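Local atomic coordinates of putative cytochrome P450 hydroxylase (Chondromyces apiculatus DSM 436, PDB entry 6GMF), a protein that binds heme b and, as a cytochrome P450, probably uses molecular oxygen to hydroxylate terpene substrates. Residues A18-L23 with P378-R383; D112-L117 with L357-A362; V135-I140 with R350-V355. All coordinates share one frame; numbering follows the deposited sequence. Where two conformers were deposited one is given.

Contact 1: A18-L23 with P378-R383; sequences ALFAEL and PSFFIR
At F380 a chi1 of -179° sets CG opposite the backbone nitrogen and carries the ring out of the 378-383 turn toward helix 16-26, while F20 has CG anti to its own carbonyl carbon (chi1 -61°) and sends its ring to meet it from the opposite direction. In the cytochrome P450 fold this pair joins an N-terminal helix to the late loop between strands 368-369 and 389-391, which by its position probably corresponds to the last substrate-recognition region of the family; F380 lies about 13 Å from the heme, measured from its side chain. Only side chains bridge the gap, since the nearest alpha carbons, L19 CA and F380 CA, are 11.5 Å apart. The long, flat phenylalanines suit such a span. F380 CZ lies in the plane of the F20 ring at its edge, 3.8 Å from F20 CE1. Seen from F380 the approach is oblique: the planes make 69°, and the centroid of the F20 ring is 6.0 Å from that of the F380 ring. L19 adds one branch, with CD2 reaching 4.3 Å from F380 CE1. F20 also packs on A309 and S310 of helix 308-312 and on Q281, so its ring fills a wedge between three parts of the chain. A leucine in its place would probably draw back from F380, leaving the end of that ring without its aromatic neighbour and a gap against helix 308-312. The turn carrying F380 is shaped by S379, a residue whose short hydroxyl can fold back on the backbone in an ST turn and ST motif: S379 OG accepts from F381 N at 3.2 Å and, almost straight, from I382 N at 3.1 Å.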
loop_
_atom_site.group_PDB
_atom_site.type_symbol
_atom_site.label_atom_id
_atom_site.label_comp_id
_atom_site.label_asym_id
_atom_site.label_seq_id
_atom_site.Cartn_x
_atom_site.Cartn_y
_atom_site.Cartn_z
ATOM N N ALA A 18 3.304 -14.733 -14.324
ATOM C CA ALA A 18 3.824 -15.488 -15.456
ATOM C C ALA A 18 5.001 -14.726 -16.105
ATOM O O ALA A 18 6.106 -15.290 -16.299
ATOM C CB ALA A 18 2.690 -15.761 -16.417
ATOM N N LEU A 19 4.786 -13.428 -16.350
ATOM C CA LEU A 19 5.845 -12.549 -16.777
ATOM C C LEU A 19 7.010 -12.597 -15.778
ATOM O O LEU A 19 8.168 -12.682 -16.197
ATOM C CB LEU A 19 5.318 -11.124 -16.933
ATOM C CG LEU A 19 6.383 -10.034 -17.041
ATOM C CD1 LEU A 19 7.113 -10.099 -18.369
ATOM C CD2 LEU A 19 5.780 -8.655 -16.831
ATOM N N PHE A 20 6.713 -12.486 -14.475
ATOM C CA PHE A 20 7.776 -12.370 -13.489
ATOM C C PHE A 20 8.653 -13.629 -13.513
ATOM O O PHE A 20 9.846 -13.558 -13.405
ATOM C CB PHE A 20 7.235 -12.081 -12.085
ATOM C CG PHE A 20 6.464 -10.778 -11.949
ATOM C CD1 PHE A 20 6.667 -9.692 -12.798
ATOM C CD2 PHE A 20 5.549 -10.631 -10.924
ATOM C CE1 PHE A 20 5.983 -8.503 -12.610
ATOM C CE2 PHE A 20 4.853 -9.451 -10.750
ATOM C CZ PHE A 20 5.090 -8.374 -11.580
ATOM N N ALA A 21 8.022 -14.805 -13.598
ATOM C CA ALA A 21 8.761 -16.028 -13.602
ATOM C C ALA A 21 9.636 -16.120 -14.847
ATOM O O ALA A 21 10.736 -16.575 -14.741
ATOM C CB ALA A 21 7.805 -17.183 -13.553
ATOM N N GLU A 22 9.105 -15.662 -15.981
ATOM C CA GLU A 22 9.862 -15.710 -17.218
ATOM C C GLU A 22 11.069 -14.776 -17.099
ATOM O O GLU A 22 12.187 -15.148 -17.466
ATOM C CB GLU A 22 8.981 -15.378 -18.414
ATOM C CG GLU A 22 9.708 -15.513 -19.746
ATOM C CD GLU A 22 10.116 -16.915 -20.182
ATOM O OE1 GLU A 22 10.207 -17.854 -19.333
ATOM O OE2 GLU A 22 10.395 -17.052 -21.391
ATOM N N LEU A 23 10.853 -13.590 -16.520
ATOM C CA LEU A 23 11.927 -12.625 -16.331
ATOM C C LEU A 23 13.011 -13.221 -15.425
ATOM O O LEU A 23 14.197 -13.173 -15.756
ATOM C CB LEU A 23 11.379 -11.335 -15.716
ATOM C CG LEU A 23 12.439 -10.318 -15.305
ATOM C CD1 LEU A 23 13.247 -9.867 -16.517
ATOM C CD2 LEU A 23 11.804 -9.131 -14.627
ATOM N N PRO A 378 -6.760 -1.896 -13.600
ATOM C CA PRO A 378 -5.785 -1.871 -14.677
ATOM C C PRO A 378 -4.520 -1.111 -14.236
ATOM O O PRO A 378 -4.221 -0.011 -14.734
ATOM C CB PRO A 378 -6.594 -1.175 -15.796
ATOM C CG PRO A 378 -7.474 -0.205 -15.063
ATOM C CD PRO A 378 -7.857 -0.929 -13.787
ATOM N N SER A 379 -3.815 -1.686 -13.251
ATOM C CA SER A 379 -2.565 -1.164 -12.743
ATOM C C SER A 379 -1.581 -2.324 -12.570
ATOM O O SER A 379 -1.889 -3.379 -11.974
ATOM C CB SER A 379 -2.757 -0.366 -11.463
ATOM O OG SER A 379 -1.508 0.120 -10.950
ATOM N N PHE A 380 -0.404 -2.140 -13.159
ATOM C CA PHE A 380 0.749 -2.998 -12.952
ATOM C C PHE A 380 1.356 -2.767 -11.569
ATOM O O PHE A 380 1.974 -3.681 -11.001
ATOM C CB PHE A 380 1.829 -2.637 -13.976
ATOM C CG PHE A 380 3.078 -3.464 -13.906
ATOM C CD1 PHE A 380 3.065 -4.796 -14.289
ATOM C CD2 PHE A 380 4.287 -2.903 -13.526
ATOM C CE1 PHE A 380 4.218 -5.563 -14.278
ATOM C CE2 PHE A 380 5.446 -3.666 -13.533
ATOM C CZ PHE A 380 5.416 -5.005 -13.884
ATOM N N PHE A 381 1.176 -1.548 -11.074
ATOM C CA PHE A 381 1.906 -1.056 -9.899
ATOM C C PHE A 381 1.201 -1.452 -8.612
ATOM O O PHE A 381 1.907 -1.850 -7.677
ATOM C CB PHE A 381 2.089 0.452 -10.013
ATOM C CG PHE A 381 2.864 0.775 -11.266
ATOM C CD1 PHE A 381 4.244 0.683 -11.289
ATOM C CD2 PHE A 381 2.203 1.062 -12.450
ATOM C CE1 PHE A 381 4.956 0.945 -12.450
ATOM C CE2 PHE A 381 2.919 1.340 -13.606
ATOM C CZ PHE A 381 4.291 1.251 -13.613
ATOM N N ILE A 382 -0.127 -1.298 -8.549
ATOM C CA ILE A 382 -0.925 -1.690 -7.391
ATOM C C ILE A 382 -1.849 -2.807 -7.840
ATOM O O ILE A 382 -2.656 -2.603 -8.773
ATOM C CB ILE A 382 -1.731 -0.504 -6.843
ATOM C CG1 ILE A 382 -0.826 0.633 -6.398
ATOM C CG2 ILE A 382 -2.599 -0.966 -5.676
ATOM C CD1 ILE A 382 -0.044 0.297 -5.165
ATOM N N ARG A 383 -1.789 -3.941 -7.148
ATOM C CA ARG A 383 -2.596 -5.149 -7.462
ATOM C C ARG A 383 -3.848 -5.140 -6.563
ATOM O O ARG A 383 -3.723 -5.289 -5.336
ATOM C CB ARG A 383 -1.734 -6.387 -7.210
ATOM C CG ARG A 383 -2.463 -7.696 -7.437
ATOM C CD ARG A 383 -2.365 -8.109 -8.876
ATOM N NE ARG A 383 -2.606 -9.555 -9.038
ATOM C CZ ARG A 383 -3.158 -10.171 -10.078
ATOM N NH1 ARG A 383 -3.455 -9.509 -11.168
ATOM N NH2 ARG A 383 -3.404 -11.468 -10.010
#

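Contact 2: D112-L117 with L357-A362; sequences DIAHEL and LEVLLA
A114 and V359 mark the closest approach of the two helical backbones, with A114 CA and V359 CA 6.4 Å apart, close enough that a small residue is needed where the backbones come nearest. A114 suits this spot because its single methyl lets the neighbouring helix come near, and A114 CB rests 3.7 Å from V359 CG2. The valine uses both of its branches. With CG1 anti to the backbone nitrogen (chi1 174°), that methyl is lifted over the imidazole of H115 and makes a CH-pi contact: V359 CG1 is 3.8 Å from the centroid of the H115 ring and only 18° off its normal. V359 CG2 meets the same ring closer to its rim, 3.6 Å from H115 NE2, while also touching the alanine, so the valine sits in the angle between methyl and imidazole. By their place in the chain, helices 107-119 and 346-363 correspond to helices D and L of the P450 fold, which with helix 136-145 and the long helix 220-251 form its conserved four-helix bundle. A114 also packs on M137 of helix 136-145, in the conformer given. A histidine is well placed at the border of this contact, because its flat face can lie against aliphatic groups while ND1 keeps a hydrogen bond to a residue adjoining the two segments; H115 also packs on A397 at the C-terminal end of the chain. Polar links frame the apolar centre: H115 O accepts a hydrogen bond from R363 NH1, and E358 OE1 forms a salt bridge with R111 NH2.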
loop_
_atom_site.group_PDB
_atom_site.type_symbol
_atom_site.label_atom_id
_atom_site.label_comp_id
_atom_site.label_asym_id
_atom_site.label_seq_id
_atom_site.Cartn_x
_atom_site.Cartn_y
_atom_site.Cartn_z
ATOM N N ASP A 112 -14.439 -1.353 15.935
ATOM C CA ASP A 112 -15.786 -0.753 15.870
ATOM C C ASP A 112 -16.107 -0.405 14.419
ATOM O O ASP A 112 -17.200 -0.592 14.017
ATOM C CB ASP A 112 -15.893 0.461 16.792
ATOM C CG ASP A 112 -16.152 0.102 18.241
ATOM O OD1 ASP A 112 -16.459 -1.040 18.509
ATOM O OD2 ASP A 112 -16.034 0.985 19.063
ATOM N N ILE A 113 -15.141 0.137 13.708
ATOM C CA ILE A 113 -15.361 0.499 12.289
ATOM C C ILE A 113 -15.635 -0.788 11.516
ATOM O O ILE A 113 -16.526 -0.808 10.740
ATOM C CB ILE A 113 -14.140 1.261 11.762
ATOM C CG1 ILE A 113 -14.030 2.620 12.440
ATOM C CG2 ILE A 113 -14.193 1.410 10.260
ATOM C CD1 ILE A 113 -12.751 3.335 12.154
ATOM N N ALA A 114 -14.868 -1.831 11.785
ATOM C CA ALA A 114 -15.074 -3.103 11.076
ATOM C C ALA A 114 -16.499 -3.606 11.317
ATOM O O ALA A 114 -17.139 -4.008 10.396
ATOM C CB ALA A 114 -14.032 -4.104 11.496
ATOM N N HIS A 115 -16.943 -3.566 12.560
ATOM C CA HIS A 115 -18.295 -4.065 12.890
ATOM C C HIS A 115 -19.360 -3.211 12.202
ATOM O O HIS A 115 -20.305 -3.765 11.739
ATOM C CB HIS A 115 -18.436 -4.210 14.407
ATOM C CG HIS A 115 -17.819 -5.453 14.937
ATOM N ND1 HIS A 115 -18.365 -6.692 14.723
ATOM C CD2 HIS A 115 -16.701 -5.665 15.648
ATOM C CE1 HIS A 115 -17.608 -7.595 15.287
ATOM N NE2 HIS A 115 -16.598 -6.993 15.844
ATOM N N GLU A 116 -19.172 -1.903 12.145
ATOM C CA GLU A 116 -20.159 -1.019 11.486
ATOM C C GLU A 116 -20.219 -1.334 9.995
ATOM O O GLU A 116 -21.291 -1.335 9.436
ATOM C CB GLU A 116 -19.704 0.426 11.556
ATOM C CG GLU A 116 -19.772 1.004 12.925
ATOM C CD GLU A 116 -19.360 2.461 12.957
ATOM O OE1 GLU A 116 -19.354 3.057 11.884
ATOM O OE2 GLU A 116 -19.008 2.963 14.069
ATOM N N LEU A 117 -19.065 -1.552 9.385
ATOM C CA LEU A 117 -19.056 -1.876 7.943
ATOM C C LEU A 117 -19.791 -3.197 7.726
ATOM O O LEU A 117 -20.545 -3.282 6.796
ATOM C CB LEU A 117 -17.615 -1.925 7.434
ATOM C CG LEU A 117 -16.920 -0.572 7.422
ATOM C CD1 LEU A 117 -15.461 -0.728 7.084
ATOM C CD2 LEU A 117 -17.584 0.366 6.428
ATOM N N LEU A 357 -10.448 -8.640 8.670
ATOM C CA LEU A 357 -10.639 -10.037 8.307
ATOM C C LEU A 357 -11.198 -10.810 9.522
ATOM O O LEU A 357 -12.061 -11.683 9.343
ATOM C CB LEU A 357 -9.323 -10.626 7.806
ATOM C CG LEU A 357 -8.898 -10.136 6.421
ATOM C CD1 LEU A 357 -7.509 -10.612 6.151
ATOM C CD2 LEU A 357 -9.854 -10.601 5.321
ATOM N N GLU A 358 -10.767 -10.479 10.741
ATOM C CA GLU A 358 -11.323 -11.146 11.959
ATOM C C GLU A 358 -12.845 -10.942 12.014
ATOM O O GLU A 358 -13.615 -11.874 12.287
ATOM C CB GLU A 358 -10.733 -10.603 13.258
ATOM C CG GLU A 358 -9.417 -11.208 13.662
ATOM C CD GLU A 358 -8.771 -10.486 14.838
ATOM O OE1 GLU A 358 -9.170 -9.319 15.148
ATOM O OE2 GLU A 358 -7.860 -11.056 15.446
ATOM N N VAL A 359 -13.291 -9.722 11.726
ATOM C CA VAL A 359 -14.706 -9.409 11.811
ATOM C C VAL A 359 -15.450 -10.068 10.646
ATOM O O VAL A 359 -16.536 -10.648 10.819
ATOM C CB VAL A 359 -14.893 -7.888 11.898
ATOM C CG1 VAL A 359 -16.361 -7.481 11.835
ATOM C CG2 VAL A 359 -14.238 -7.355 13.166
ATOM N N LEU A 360 -14.933 -9.928 9.424
ATOM C CA LEU A 360 -15.619 -10.553 8.279
ATOM C C LEU A 360 -15.758 -12.066 8.486
ATOM O O LEU A 360 -16.843 -12.654 8.244
ATOM C CB LEU A 360 -14.812 -10.300 7.009
ATOM C CG LEU A 360 -14.957 -8.919 6.393
ATOM C CD1 LEU A 360 -13.814 -8.678 5.416
ATOM C CD2 LEU A 360 -16.304 -8.770 5.703
ATOM N N LEU A 361 -14.650 -12.694 8.877
ATOM C CA LEU A 361 -14.592 -14.144 8.963
ATOM C C LEU A 361 -15.530 -14.611 10.068
ATOM O O LEU A 361 -16.130 -15.678 9.919
ATOM C CB LEU A 361 -13.160 -14.608 9.243
ATOM C CG LEU A 361 -12.182 -14.505 8.076
ATOM C CD1 LEU A 361 -10.863 -15.203 8.379
ATOM C CD2 LEU A 361 -12.781 -15.032 6.799
ATOM N N ALA A 362 -15.596 -13.859 11.183
ATOM C CA ALA A 362 -16.435 -14.258 12.338
ATOM C C ALA A 362 -17.918 -14.086 12.000
ATOM O O ALA A 362 -18.736 -14.927 12.315
ATOM C CB ALA A 362 -16.077 -13.452 13.544
#

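Contact 3: V135-I140 with R350-V355; sequences VPMPMI and RLEAKV
M137 is the first residue of 135-140 to meet E352: its unbranched thioether chain runs alongside the glutamate in the opposite direction and bends near its end. It was deposited in two conformers; in the one described here, M137 SD lies 3.6 Å from E352 O and M137 CG 3.6 Å from E352 OE1. Next comes P138, which needs no N-H this early in helix 136-145. The extended E352 chain crosses it obliquely and brings OE1 to 3.2 Å from P138 CA and 3.6 Å from P138 CB. On the far oxygen a water takes over: it lies 2.7 Å from P138 O and 2.7 Å from E352 OE2, placed to donate to each, although other acceptors compete for its protons. By their place in the chain the two helices correspond to E and L of the P450 core bundle, with T238 and T239 of helix 220-251 alongside. E352 is buried about 5 Å from the heme, as measured from its side chain. OE1 packs against carbon atoms of M137 and P138, so between the two segments the only hydrogen-bonded link of the carboxylate is the indirect one through the water.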
loop_
_atom_site.group_PDB
_atom_site.type_symbol
_atom_site.label_atom_id
_atom_site.label_comp_id
_atom_site.label_asym_id
_atom_site.label_seq_id
_atom_site.Cartn_x
_atom_site.Cartn_y
_atom_site.Cartn_z
ATOM N N VAL A 135 -12.609 -0.465 0.614
ATOM C CA VAL A 135 -12.291 0.946 0.298
ATOM C C VAL A 135 -12.551 1.832 1.507
ATOM O O VAL A 135 -11.673 2.628 1.857
ATOM C CB VAL A 135 -13.088 1.425 -0.928
ATOM C CG1 VAL A 135 -13.010 2.937 -1.085
ATOM C CG2 VAL A 135 -12.590 0.728 -2.162
ATOM N N PRO A 136 -13.708 1.760 2.216
ATOM C CA PRO A 136 -13.942 2.669 3.340
ATOM C C PRO A 136 -12.973 2.498 4.512
ATOM O O PRO A 136 -12.583 3.492 5.114
ATOM C CB PRO A 136 -15.356 2.372 3.862
ATOM C CG PRO A 136 -15.810 1.149 3.089
ATOM C CD PRO A 136 -14.914 0.982 1.887
ATOM N N MET A 137 -12.604 1.272 4.896
ATOM C CA MET A 137 -11.931 1.103 6.194
ATOM C C MET A 137 -10.670 1.967 6.270
ATOM O O MET A 137 -10.516 2.764 7.199
ATOM C CB MET A 137 -11.572 -0.349 6.504
ATOM C CG MET A 137 -10.416 -0.444 7.458
ATOM S SD MET A 137 -10.382 -2.008 8.279
ATOM C CE MET A 137 -11.398 -1.652 9.714
ATOM N N PRO A 138 -9.721 1.901 5.309
ATOM C CA PRO A 138 -8.475 2.681 5.458
ATOM C C PRO A 138 -8.699 4.199 5.506
ATOM O O PRO A 138 -8.082 4.941 6.326
ATOM C CB PRO A 138 -7.645 2.301 4.242
ATOM C CG PRO A 138 -8.205 0.964 3.805
ATOM C CD PRO A 138 -9.678 0.991 4.159
ATOM N N MET A 139 -9.616 4.648 4.674
ATOM C CA MET A 139 -9.935 6.036 4.558
ATOM C C MET A 139 -10.560 6.571 5.856
ATOM O O MET A 139 -10.197 7.716 6.336
ATOM C CB MET A 139 -10.901 6.150 3.378
ATOM C CG MET A 139 -11.235 7.518 2.961
ATOM S SD MET A 139 -12.699 7.227 1.911
ATOM C CE MET A 139 -11.843 6.469 0.541
ATOM N N ILE A 140 -11.454 5.802 6.477
ATOM C CA ILE A 140 -12.099 6.216 7.731
ATOM C C ILE A 140 -11.023 6.300 8.826
ATOM O O ILE A 140 -10.955 7.278 9.576
ATOM C CB ILE A 140 -13.216 5.249 8.141
ATOM C CG1 ILE A 140 -14.380 5.237 7.152
ATOM C CG2 ILE A 140 -13.701 5.522 9.547
ATOM C CD1 ILE A 140 -15.324 4.013 7.354
ATOM N N ARG A 350 -1.199 -3.879 8.737
ATOM C CA ARG A 350 -1.311 -5.236 9.338
ATOM C C ARG A 350 -2.476 -5.275 10.333
ATOM O O ARG A 350 -3.180 -6.304 10.380
ATOM C CB ARG A 350 0.006 -5.627 10.019
ATOM C CG ARG A 350 1.087 -6.094 9.056
ATOM C CD ARG A 350 2.404 -6.377 9.757
ATOM N NE ARG A 350 3.267 -7.256 8.981
ATOM C CZ ARG A 350 4.527 -6.983 8.661
ATOM N NH1 ARG A 350 5.113 -5.902 9.144
ATOM N NH2 ARG A 350 5.195 -7.793 7.860
ATOM N N LEU A 351 -2.661 -4.191 11.089
ATOM C CA LEU A 351 -3.732 -4.106 12.092
ATOM C C LEU A 351 -5.111 -3.979 11.436
ATOM O O LEU A 351 -6.042 -4.670 11.796
ATOM C CB LEU A 351 -3.465 -2.890 12.980
ATOM C CG LEU A 351 -4.471 -2.679 14.102
ATOM C CD1 LEU A 351 -4.634 -3.968 14.907
ATOM C CD2 LEU A 351 -4.040 -1.523 14.974
ATOM N N GLU A 352 -5.232 -3.087 10.428
ATOM C CA GLU A 352 -6.525 -2.910 9.750
ATOM C C GLU A 352 -6.929 -4.237 9.109
ATOM O O GLU A 352 -8.093 -4.630 9.139
ATOM C CB GLU A 352 -6.425 -1.797 8.698
ATOM C CG GLU A 352 -6.261 -0.421 9.324
ATOM C CD GLU A 352 -6.356 0.744 8.356
ATOM O OE1 GLU A 352 -6.964 0.594 7.296
ATOM O OE2 GLU A 352 -5.818 1.810 8.691
ATOM N N ALA A 353 -5.951 -4.888 8.454
ATOM C CA ALA A 353 -6.264 -6.102 7.736
ATOM C C ALA A 353 -6.660 -7.199 8.742
ATOM O O ALA A 353 -7.642 -7.946 8.504
ATOM C CB ALA A 353 -5.111 -6.530 6.849
ATOM N N LYS A 354 -5.859 -7.340 9.798
ATOM C CA LYS A 354 -6.206 -8.381 10.830
ATOM C C LYS A 354 -7.620 -8.131 11.346
ATOM O O LYS A 354 -8.472 -9.060 11.391
ATOM C CB LYS A 354 -5.218 -8.344 11.976
ATOM C CG LYS A 354 -5.521 -9.325 13.113
ATOM C CD LYS A 354 -4.821 -8.979 14.390
ATOM C CE LYS A 354 -5.607 -7.941 15.160
ATOM N NZ LYS A 354 -5.255 -7.896 16.603
ATOM N N VAL A 355 -7.872 -6.889 11.756
ATOM C CA VAL A 355 -9.160 -6.638 12.401
ATOM C C VAL A 355 -10.299 -6.836 11.399
ATOM O O VAL A 355 -11.264 -7.506 11.682
ATOM C CB VAL A 355 -9.212 -5.275 13.099
ATOM C CG1 VAL A 355 -10.648 -4.951 13.525
ATOM C CG2 VAL A 355 -8.274 -5.209 14.291
HETATM O O HOH W 1 -5.624 3.886 6.959
#

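How the contacts relate
From the N terminus, helix 16-26 waits until nearly the end of the chain for its partner, so contact 1 closes the largest loop and encloses the other two. Within it, contact 2 opens at helix 107-119 and closes at 357-362; contact 3 opens later, at helix 136-145, and closes earlier, at 350-355, so it nests inside contact 2. None cross. Contacts 2 and 3 share helix 346-363 and touch directly, with I113 CD1 3.5 Å from I140 CG2, making one continuous piece of the helical bundle. Contact 1 lies apart, its centre about 25 Å from that of contact 3 and across the chain's centre, tying the N-terminal region to the C-terminal loop.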